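Local coordinates for PGRP-Hd - Peptidoglycan recognition protein homologue (Alvinella pompejana, PDB 3EP1), which probably recognises bacterial peptidoglycan in the innate immunity of a heat-tolerant marine worm, at residues Q10-E15 with I62-Q67; F30-G35 with P155-Q160; Y80-D85 with H109-A114. All coordinates share one frame; numbering follows the deposited sequence.

Contact 1: residues Q10-E15 with I62-Q67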
loop_
_atom_site.group_PDB
_atom_site.type_symbol
_atom_site.label_atom_id
_atom_site.label_comp_id
_atom_site.label_asym_id
_atom_site.label_seq_id
_atom_site.Cartn_x
_atom_site.Cartn_y
_atom_site.Cartn_z
ATOM N N GLN A 10 -6.718 15.170 -9.227
ATOM C CA GLN A 10 -6.600 16.146 -8.145
ATOM C C GLN A 10 -5.622 17.246 -8.543
ATOM O O GLN A 10 -5.708 18.360 -8.030
ATOM C CB GLN A 10 -6.165 15.474 -6.835
ATOM C CG GLN A 10 -6.708 16.154 -5.570
ATOM C CD GLN A 10 -6.965 15.168 -4.424
ATOM O OE1 GLN A 10 -7.768 14.240 -4.545
ATOM N NE2 GLN A 10 -6.283 15.378 -3.303
ATOM N N TRP A 11 -4.687 16.950 -9.443
ATOM C CA TRP A 11 -3.776 18.000 -9.888
ATOM C C TRP A 11 -4.120 18.470 -11.301
ATOM O O TRP A 11 -3.295 19.078 -11.973
ATOM C CB TRP A 11 -2.291 17.590 -9.795
ATOM C CG TRP A 11 -1.870 16.287 -10.419
ATOM C CD1 TRP A 11 -1.878 15.055 -9.829
ATOM C CD2 TRP A 11 -1.319 16.098 -11.729
ATOM N NE1 TRP A 11 -1.358 14.111 -10.684
ATOM C CE2 TRP A 11 -1.008 14.722 -11.857
ATOM C CE3 TRP A 11 -1.057 16.955 -12.804
ATOM C CZ2 TRP A 11 -0.449 14.183 -13.022
ATOM C CZ3 TRP A 11 -0.500 16.420 -13.965
ATOM C CH2 TRP A 11 -0.202 15.047 -14.063
ATOM N N ALA A 12 -5.358 18.200 -11.720
ATOM C CA ALA A 12 -5.880 18.583 -13.041
ATOM C C ALA A 12 -5.093 18.027 -14.219
ATOM O O ALA A 12 -4.816 18.741 -15.175
ATOM C CB ALA A 12 -5.953 20.094 -13.154
ATOM N N ALA A 13 -4.751 16.748 -14.158
ATOM C CA ALA A 13 -3.982 16.131 -15.226
ATOM C C ALA A 13 -4.782 15.972 -16.513
ATOM O O ALA A 13 -5.983 15.726 -16.480
ATOM C CB ALA A 13 -3.465 14.766 -14.766
ATOM N N ILE A 14 -4.106 16.135 -17.646
ATOM C CA ILE A 14 -4.731 15.950 -18.949
ATOM C C ILE A 14 -4.497 14.471 -19.278
ATOM O O ILE A 14 -3.458 13.919 -18.929
ATOM C CB ILE A 14 -4.060 16.834 -20.023
ATOM C CG1 ILE A 14 -4.326 18.310 -19.722
ATOM C CG2 ILE A 14 -4.582 16.468 -21.405
ATOM C CD1 ILE A 14 -3.637 19.253 -20.675
ATOM N N GLU A 15 -5.453 13.823 -19.934
ATOM C CA GLU A 15 -5.295 12.414 -20.260
ATOM C C GLU A 15 -4.029 12.160 -21.075
ATOM O O GLU A 15 -3.545 13.028 -21.794
ATOM C CB GLU A 15 -6.516 11.893 -21.022
ATOM C CG GLU A 15 -6.688 12.492 -22.396
ATOM C CD GLU A 15 -7.857 11.894 -23.152
ATOM O OE1 GLU A 15 -8.060 12.287 -24.314
ATOM O OE2 GLU A 15 -8.575 11.041 -22.586
ATOM N N ILE A 62 3.049 22.414 -9.595
ATOM C CA ILE A 62 4.326 22.042 -10.193
ATOM C C ILE A 62 4.185 20.747 -10.973
ATOM O O ILE A 62 4.752 20.604 -12.054
ATOM C CB ILE A 62 5.439 21.852 -9.135
ATOM C CG1 ILE A 62 5.820 23.199 -8.522
ATOM C CG2 ILE A 62 6.665 21.227 -9.792
ATOM C CD1 ILE A 62 6.854 23.108 -7.418
ATOM N N VAL A 63 3.430 19.805 -10.419
ATOM C CA VAL A 63 3.223 18.528 -11.079
ATOM C C VAL A 63 2.558 18.787 -12.428
ATOM O O VAL A 63 2.943 18.217 -13.445
ATOM C CB VAL A 63 2.347 17.585 -10.221
ATOM C CG1 VAL A 63 2.077 16.306 -10.966
ATOM C CG2 VAL A 63 3.052 17.270 -8.913
ATOM N N LYS A 64 1.561 19.661 -12.431
ATOM C CA LYS A 64 0.868 20.001 -13.672
ATOM C C LYS A 64 1.871 20.600 -14.658
ATOM O O LYS A 64 1.889 20.250 -15.833
ATOM C CB LYS A 64 -0.236 21.011 -13.387
ATOM C CG LYS A 64 -0.908 21.588 -14.620
ATOM C CD LYS A 64 -1.887 20.631 -15.255
ATOM C CE LYS A 64 -2.856 21.406 -16.146
ATOM N NZ LYS A 64 -3.946 20.567 -16.679
ATOM N N ALA A 65 2.702 21.507 -14.162
ATOM C CA ALA A 65 3.719 22.158 -14.981
ATOM C C ALA A 65 4.676 21.146 -15.603
ATOM O O ALA A 65 5.119 21.312 -16.735
ATOM C CB ALA A 65 4.508 23.155 -14.136
ATOM N N LEU A 66 5.012 20.106 -14.850
ATOM C CA LEU A 66 5.921 19.089 -15.351
ATOM C C LEU A 66 5.249 18.355 -16.493
ATOM O O LEU A 66 5.856 18.129 -17.540
ATOM C CB LEU A 66 6.298 18.105 -14.235
ATOM C CG LEU A 66 7.278 18.626 -13.176
ATOM C CD1 LEU A 66 7.318 17.674 -11.977
ATOM C CD2 LEU A 66 8.658 18.769 -13.801
ATOM N N GLN A 67 3.988 17.987 -16.300
ATOM C CA GLN A 67 3.284 17.284 -17.356
ATOM C C GLN A 67 3.364 18.119 -18.627
ATOM O O GLN A 67 3.791 17.629 -19.665
ATOM C CB GLN A 67 1.819 17.037 -16.985
ATOM C CG GLN A 67 1.076 16.247 -18.048
ATOM C CD GLN A 67 -0.393 16.090 -17.759
ATOM O OE1 GLN A 67 -1.084 17.063 -17.467
ATOM N NE2 GLN A 67 -0.887 14.862 -17.854
#

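Contact 2: residues F30-G35 with P155-Q160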
loop_
_atom_site.group_PDB
_atom_site.type_symbol
_atom_site.label_atom_id
_atom_site.label_comp_id
_atom_site.label_asym_id
_atom_site.label_seq_id
_atom_site.Cartn_x
_atom_site.Cartn_y
_atom_site.Cartn_z
ATOM N N PHE A 30 13.487 3.612 -10.226
ATOM C CA PHE A 30 14.475 4.618 -10.602
ATOM C C PHE A 30 14.148 5.963 -9.976
ATOM O O PHE A 30 13.062 6.498 -10.184
ATOM C CB PHE A 30 14.545 4.750 -12.127
ATOM C CG PHE A 30 15.142 3.554 -12.803
ATOM C CD1 PHE A 30 16.473 3.203 -12.571
ATOM C CD2 PHE A 30 14.373 2.753 -13.638
ATOM C CE1 PHE A 30 17.026 2.068 -13.157
ATOM C CE2 PHE A 30 14.917 1.612 -14.232
ATOM C CZ PHE A 30 16.245 1.270 -13.989
ATOM N N LEU A 31 15.098 6.505 -9.214
ATOM C CA LEU A 31 14.918 7.788 -8.538
ATOM C C LEU A 31 15.518 8.974 -9.281
ATOM O O LEU A 31 16.705 8.980 -9.613
ATOM C CB LEU A 31 15.512 7.735 -7.126
ATOM C CG LEU A 31 14.611 7.285 -5.970
ATOM C CD1 LEU A 31 15.381 7.390 -4.665
ATOM C CD2 LEU A 31 13.370 8.161 -5.895
ATOM N N TRP A 32 14.685 9.975 -9.536
ATOM C CA TRP A 32 15.106 11.190 -10.230
ATOM C C TRP A 32 14.631 12.396 -9.458
ATOM O O TRP A 32 13.526 12.395 -8.938
ATOM C CB TRP A 32 14.493 11.275 -11.624
ATOM C CG TRP A 32 15.002 10.286 -12.587
ATOM C CD1 TRP A 32 14.627 8.981 -12.705
ATOM C CD2 TRP A 32 15.977 10.523 -13.607
ATOM N NE1 TRP A 32 15.305 8.389 -13.742
ATOM C CE2 TRP A 32 16.142 9.311 -14.313
ATOM C CE3 TRP A 32 16.727 11.645 -13.994
ATOM C CZ2 TRP A 32 17.025 9.186 -15.390
ATOM C CZ3 TRP A 32 17.605 11.522 -15.065
ATOM C CH2 TRP A 32 17.745 10.298 -15.751
ATOM N N GLN A 33 15.461 13.428 -9.394
ATOM C CA GLN A 33 15.094 14.650 -8.697
ATOM C C GLN A 33 14.619 15.634 -9.764
ATOM O O GLN A 33 15.146 15.628 -10.880
ATOM C CB GLN A 33 16.307 15.236 -7.983
ATOM C CG GLN A 33 17.251 15.988 -8.905
ATOM C CD GLN A 33 18.477 16.515 -8.195
ATOM O OE1 GLN A 33 18.379 17.150 -7.150
ATOM N NE2 GLN A 33 19.645 16.260 -8.771
ATOM N N THR A 34 13.632 16.467 -9.440
ATOM C CA THR A 34 13.162 17.443 -10.416
ATOM C C THR A 34 14.189 18.569 -10.560
ATOM O O THR A 34 14.157 19.345 -11.517
ATOM C CB THR A 34 11.767 17.998 -10.051
ATOM O OG1 THR A 34 11.787 18.587 -8.747
ATOM C CG2 THR A 34 10.747 16.871 -10.084
ATOM N N GLY A 35 15.108 18.646 -9.606
ATOM C CA GLY A 35 16.172 19.629 -9.687
ATOM C C GLY A 35 16.047 20.928 -8.923
ATOM O O GLY A 35 14.964 21.312 -8.470
ATOM N N PRO A 155 24.230 10.198 -8.496
ATOM C CA PRO A 155 24.183 11.611 -8.108
ATOM C C PRO A 155 23.608 12.511 -9.196
ATOM O O PRO A 155 22.991 13.536 -8.903
ATOM C CB PRO A 155 25.645 11.936 -7.787
ATOM C CG PRO A 155 26.407 10.959 -8.634
ATOM C CD PRO A 155 25.610 9.689 -8.461
ATOM N N ALA A 156 23.799 12.113 -10.449
ATOM C CA ALA A 156 23.305 12.882 -11.585
ATOM C C ALA A 156 21.789 12.810 -11.700
ATOM O O ALA A 156 21.139 13.774 -12.095
ATOM C CB ALA A 156 23.940 12.376 -12.868
ATOM N N MET A 157 21.234 11.660 -11.342
ATOM C CA MET A 157 19.799 11.433 -11.420
ATOM C C MET A 157 18.985 12.068 -10.310
ATOM O O MET A 157 17.972 12.719 -10.575
ATOM C CB MET A 157 19.510 9.938 -11.416
ATOM C CG MET A 157 19.957 9.208 -12.650
ATOM S SD MET A 157 19.823 7.430 -12.409
ATOM C CE MET A 157 18.131 7.243 -12.004
ATOM N N SER A 158 19.427 11.873 -9.070
ATOM C CA SER A 158 18.704 12.376 -7.908
ATOM C C SER A 158 19.468 13.308 -6.969
ATOM O O SER A 158 18.949 13.706 -5.927
ATOM C CB SER A 158 18.181 11.193 -7.102
ATOM O OG SER A 158 19.254 10.397 -6.642
ATOM N N GLY A 159 20.698 13.647 -7.320
ATOM C CA GLY A 159 21.472 14.528 -6.467
ATOM C C GLY A 159 22.437 13.777 -5.575
ATOM O O GLY A 159 22.130 12.702 -5.059
ATOM N N GLN A 160 23.615 14.363 -5.400
ATOM C CA GLN A 160 24.678 13.800 -4.578
ATOM C C GLN A 160 24.191 13.441 -3.187
ATOM O O GLN A 160 24.396 12.324 -2.718
ATOM C CB GLN A 160 25.810 14.807 -4.452
ATOM C CG GLN A 160 27.063 14.455 -5.228
ATOM C CD GLN A 160 27.719 13.210 -4.705
ATOM O OE1 GLN A 160 27.701 12.953 -3.501
ATOM N NE2 GLN A 160 28.317 12.434 -5.599
#

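Contact 3: residues Y80-D85 with H109-A114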
loop_
_atom_site.group_PDB
_atom_site.type_symbol
_atom_site.label_atom_id
_atom_site.label_comp_id
_atom_site.label_asym_id
_atom_site.label_seq_id
_atom_site.Cartn_x
_atom_site.Cartn_y
_atom_site.Cartn_z
ATOM N N TYR A 80 7.095 10.408 -15.083
ATOM C CA TYR A 80 7.133 9.474 -13.976
ATOM C C TYR A 80 5.840 8.775 -13.587
ATOM O O TYR A 80 4.747 9.245 -13.890
ATOM C CB TYR A 80 7.721 10.194 -12.771
ATOM C CG TYR A 80 8.952 11.006 -13.120
ATOM C CD1 TYR A 80 8.849 12.360 -13.438
ATOM C CD2 TYR A 80 10.216 10.417 -13.151
ATOM C CE1 TYR A 80 9.978 13.112 -13.774
ATOM C CE2 TYR A 80 11.350 11.162 -13.492
ATOM C CZ TYR A 80 11.223 12.507 -13.797
ATOM O OH TYR A 80 12.340 13.249 -14.109
ATOM N N ASN A 81 5.990 7.637 -12.915
ATOM C CA ASN A 81 4.864 6.837 -12.433
ATOM C C ASN A 81 4.283 7.474 -11.173
ATOM O O ASN A 81 3.086 7.368 -10.912
ATOM C CB ASN A 81 5.329 5.417 -12.100
ATOM C CG ASN A 81 5.693 4.621 -13.327
ATOM O OD1 ASN A 81 4.824 4.063 -13.994
ATOM N ND2 ASN A 81 6.980 4.572 -13.642
ATOM N N PHE A 82 5.156 8.115 -10.398
ATOM C CA PHE A 82 4.791 8.789 -9.157
ATOM C C PHE A 82 5.775 9.912 -8.858
ATOM O O PHE A 82 6.896 9.916 -9.359
ATOM C CB PHE A 82 4.822 7.824 -7.967
ATOM C CG PHE A 82 3.813 6.718 -8.042
ATOM C CD1 PHE A 82 4.168 5.468 -8.532
ATOM C CD2 PHE A 82 2.501 6.932 -7.632
ATOM C CE1 PHE A 82 3.234 4.449 -8.615
ATOM C CE2 PHE A 82 1.560 5.923 -7.710
ATOM C CZ PHE A 82 1.928 4.675 -8.205
ATOM N N LEU A 83 5.353 10.855 -8.024
ATOM C CA LEU A 83 6.199 11.970 -7.623
ATOM C C LEU A 83 5.943 12.208 -6.137
ATOM O O LEU A 83 4.829 12.022 -5.662
ATOM C CB LEU A 83 5.874 13.230 -8.432
ATOM C CG LEU A 83 5.945 13.158 -9.960
ATOM C CD1 LEU A 83 4.633 12.618 -10.506
ATOM C CD2 LEU A 83 6.207 14.545 -10.530
ATOM N N ILE A 84 6.972 12.631 -5.413
ATOM C CA ILE A 84 6.870 12.848 -3.972
ATOM C C ILE A 84 7.463 14.202 -3.572
ATOM O O ILE A 84 8.572 14.529 -3.987
ATOM C CB ILE A 84 7.635 11.717 -3.224
ATOM C CG1 ILE A 84 7.174 10.350 -3.750
ATOM C CG2 ILE A 84 7.441 11.844 -1.721
ATOM C CD1 ILE A 84 7.891 9.153 -3.150
ATOM N N ASP A 85 6.734 14.995 -2.787
ATOM C CA ASP A 85 7.264 16.291 -2.362
ATOM C C ASP A 85 7.920 16.195 -0.986
ATOM O O ASP A 85 7.854 15.161 -0.328
ATOM C CB ASP A 85 6.184 17.394 -2.371
ATOM C CG ASP A 85 5.069 17.159 -1.364
ATOM O OD1 ASP A 85 5.279 16.433 -0.368
ATOM O OD2 ASP A 85 3.976 17.732 -1.567
ATOM N N HIS A 109 10.271 -2.367 -17.440
ATOM C CA HIS A 109 9.948 -3.153 -16.255
ATOM C C HIS A 109 10.377 -2.474 -14.965
ATOM O O HIS A 109 10.981 -3.089 -14.099
ATOM C CB HIS A 109 10.587 -4.542 -16.364
ATOM C CG HIS A 109 10.228 -5.273 -17.623
ATOM N ND1 HIS A 109 8.966 -5.776 -17.861
ATOM C CD2 HIS A 109 10.951 -5.534 -18.741
ATOM C CE1 HIS A 109 8.925 -6.312 -19.068
ATOM N NE2 HIS A 109 10.114 -6.178 -19.624
ATOM N N SER A 110 10.050 -1.194 -14.832
ATOM C CA SER A 110 10.418 -0.459 -13.633
ATOM C C SER A 110 9.417 0.644 -13.349
ATOM O O SER A 110 8.501 0.893 -14.130
ATOM C CB SER A 110 11.786 0.177 -13.810
ATOM O OG SER A 110 11.686 1.217 -14.766
ATOM N N ILE A 111 9.626 1.306 -12.220
ATOM C CA ILE A 111 8.792 2.411 -11.785
ATOM C C ILE A 111 9.677 3.650 -11.632
ATOM O O ILE A 111 10.720 3.609 -10.984
ATOM C CB ILE A 111 8.114 2.079 -10.442
ATOM C CG1 ILE A 111 7.018 1.047 -10.670
ATOM C CG2 ILE A 111 7.541 3.331 -9.812
ATOM C CD1 ILE A 111 5.879 1.561 -11.509
ATOM N N GLY A 112 9.268 4.741 -12.258
ATOM C CA GLY A 112 10.035 5.964 -12.170
ATOM C C GLY A 112 9.406 6.872 -11.138
ATOM O O GLY A 112 8.225 7.185 -11.220
ATOM N N VAL A 113 10.195 7.279 -10.156
ATOM C CA VAL A 113 9.708 8.154 -9.109
ATOM C C VAL A 113 10.533 9.432 -9.090
ATOM O O VAL A 113 11.750 9.391 -8.980
ATOM C CB VAL A 113 9.807 7.495 -7.717
ATOM C CG1 VAL A 113 9.266 8.446 -6.663
ATOM C CG2 VAL A 113 9.038 6.188 -7.683
ATOM N N ALA A 114 9.863 10.565 -9.209
ATOM C CA ALA A 114 10.550 11.848 -9.179
ATOM C C ALA A 114 10.401 12.434 -7.787
ATOM O O ALA A 114 9.316 12.378 -7.205
ATOM C CB ALA A 114 9.945 12.798 -10.198
#

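Contact 1: residues Q10-E15 with I62-Q67
The indole of Trp11 lies against the side of helix 59-72, with the CG1 methyl of Val63 pressed over the centre of its six-membered ring. This CH-pi contact joins the N-terminal loop to a helix of the peptidoglycan recognition (amidase-type) fold. Val63 CG1 sits 3.5 Å from the centroid of the Trp11 six-membered ring, 13° off the normal, and Ala13 CB packs on the opposite ring face, nearer the rim. The indole is thus sandwiched between the helix and its own loop. Trp11 CG stands between the backbone N and the carbonyl carbon (chi1 51°), which turns the ring back under the following residues. The NE1 of Trp11 bonds to Glu92 O, so the ring is held by its polar end as well as by its faces.

One turn on from Val63, Gln67 reaches out as an extended chain, and its amide pairs with both polar backbone atoms of Ile14. Ile14 N gives a nearly straight bond of 3.2 Å to Gln67 OE1, in the carbonyl plane. In return Gln67 NE2 donates to Ile14 O at 2.9 Å, a more bent bond. Two bonds to one residue fix the rotation of the amide, and Asp77 OD1 takes a further bond from NE2. Lys64 bends at chi2 and runs along the loop at its more exposed side, where Ile14 CG1 lies 3.8 Å from Lys64 NZ. The ammonium approaches Ala12 O from almost straight beyond the carbonyl oxygen; the modelled Lys64 NZ to Ala12 O distance of 2.5 Å is doubtful as a length.

Contact 2: residues F30-G35 with P155-Q160
The C-terminal end of strand 26-33 meets the short helix 155-158, which follows the edge strand 149-152 of the same sheet. One backbone bond ties the two together: Gln33 N donates to Met157 O at 2.9 Å, with an N-H...O angle of 164°. Trp32 CA lies 3.3 Å from the same Met157 O, so one conventional hydrogen bond from Gln33 N and a weaker CA-H...O contact from Trp32 meet on this oxygen.

Beside this bond the side chain of Met157 lies over one face of the Trp32 indole. Its CE methyl makes a CH-pi contact 3.8 Å from the centroid of the Trp32 five-membered ring. The sulfur stands above the six-membered ring at greater distance, a Met-aromatic contact. The bend at chi3 (57°) folds CE back over the ring and brings Met157 CE to 3.3 Å from Leu31 O.

In zinc-dependent amidases of the peptidoglycan recognition family, this strand end and this helical segment contribute histidine and cysteine ligands. By sequence, Trp32 and Met157 probably occupy the corresponding positions here, consistent with this site lacking those two ligands.

Gln33 leans toward the helix with its extended chain alongside Ser158 and Gly159. Its OE1 is satisfied by Phe119 N, while Gln33 NE2 lies 3.2 Å from Gly159 N, two donors that cannot bond to each other. Gly159 leaves the helix with positive phi (99°), a conformation that favours glycine, and comes just before helix 160-167. Ser158 CB packs 3.7 Å from Leu31 O, and Ser158 OG bonds to Thr153 OG1, whose hydroxyl is also bonded to Leu31 O.

Contact 3: residues Y80-D85 with H109-A114
Asn81, Phe82 and Ile84 donate backbone N-H groups to strand 110-115, in the parallel pairing at the centre of the mixed sheet of this peptidoglycan recognition fold. Gly112 O accepts twice: from Asn81 N at 2.8 Å, in the carbonyl plane, and weakly from Phe82 N at 3.3 Å. Two successive donors on one acceptor mark where segment 80-85 straightens from loop into strand. From there the ladder is regular, Phe82 opposite Val113 and Leu83 opposite Ala114. Phe82 O takes the bond of Ala114 N at 3.0 Å, and Ala114 O that of Ile84 N at 3.0 Å. Each of these oxygens also meets a CA-H group, Phe82 O that of Val113 and Ala114 O that of Leu83.

On its other side strand 82-84 pairs with the antiparallel strand 90-92, Leu83 bonding to Tyr91 through the backbone. Just beyond Ile84, Asp85 OD1 accepts from Asp87 N and Val89 N, holding the turn between these strands, and OD2 bonds to Tyr91 OH.

Ile84 CD1 and Val113 CG1 meet at 3.8 Å beneath helix 126-141, on the sheet face that also carries Phe82. On the face of Leu83 and Ala114, the tyrosine ring swings across (chi1 -45°) until Ala114 CB stands over its centre, 3.4 Å from the centroid of the Tyr80 ring.

Overall arrangement
Along the chain contact 1 closes before contact 3 opens, and contact 2 starts between the two segments of contact 1 and ends last, so it spans contact 3. Contacts 2 and 3 lie about 12 Å apart between centres and share one sheet: strands 26-33 and 110-115 are neighbours, linked through Phe30 to Ile111 and Val113. The centre of contact 1 lies about 14 Å from that of contact 3 and about 21 Å from that of contact 2, out on helix 59-72. Leu66 of that helix packs on both Leu83 and Thr34. Together the three contacts tie the N-terminal loop and helix 59-72, the central strands and helix 155-158 to one another around the shared sheet.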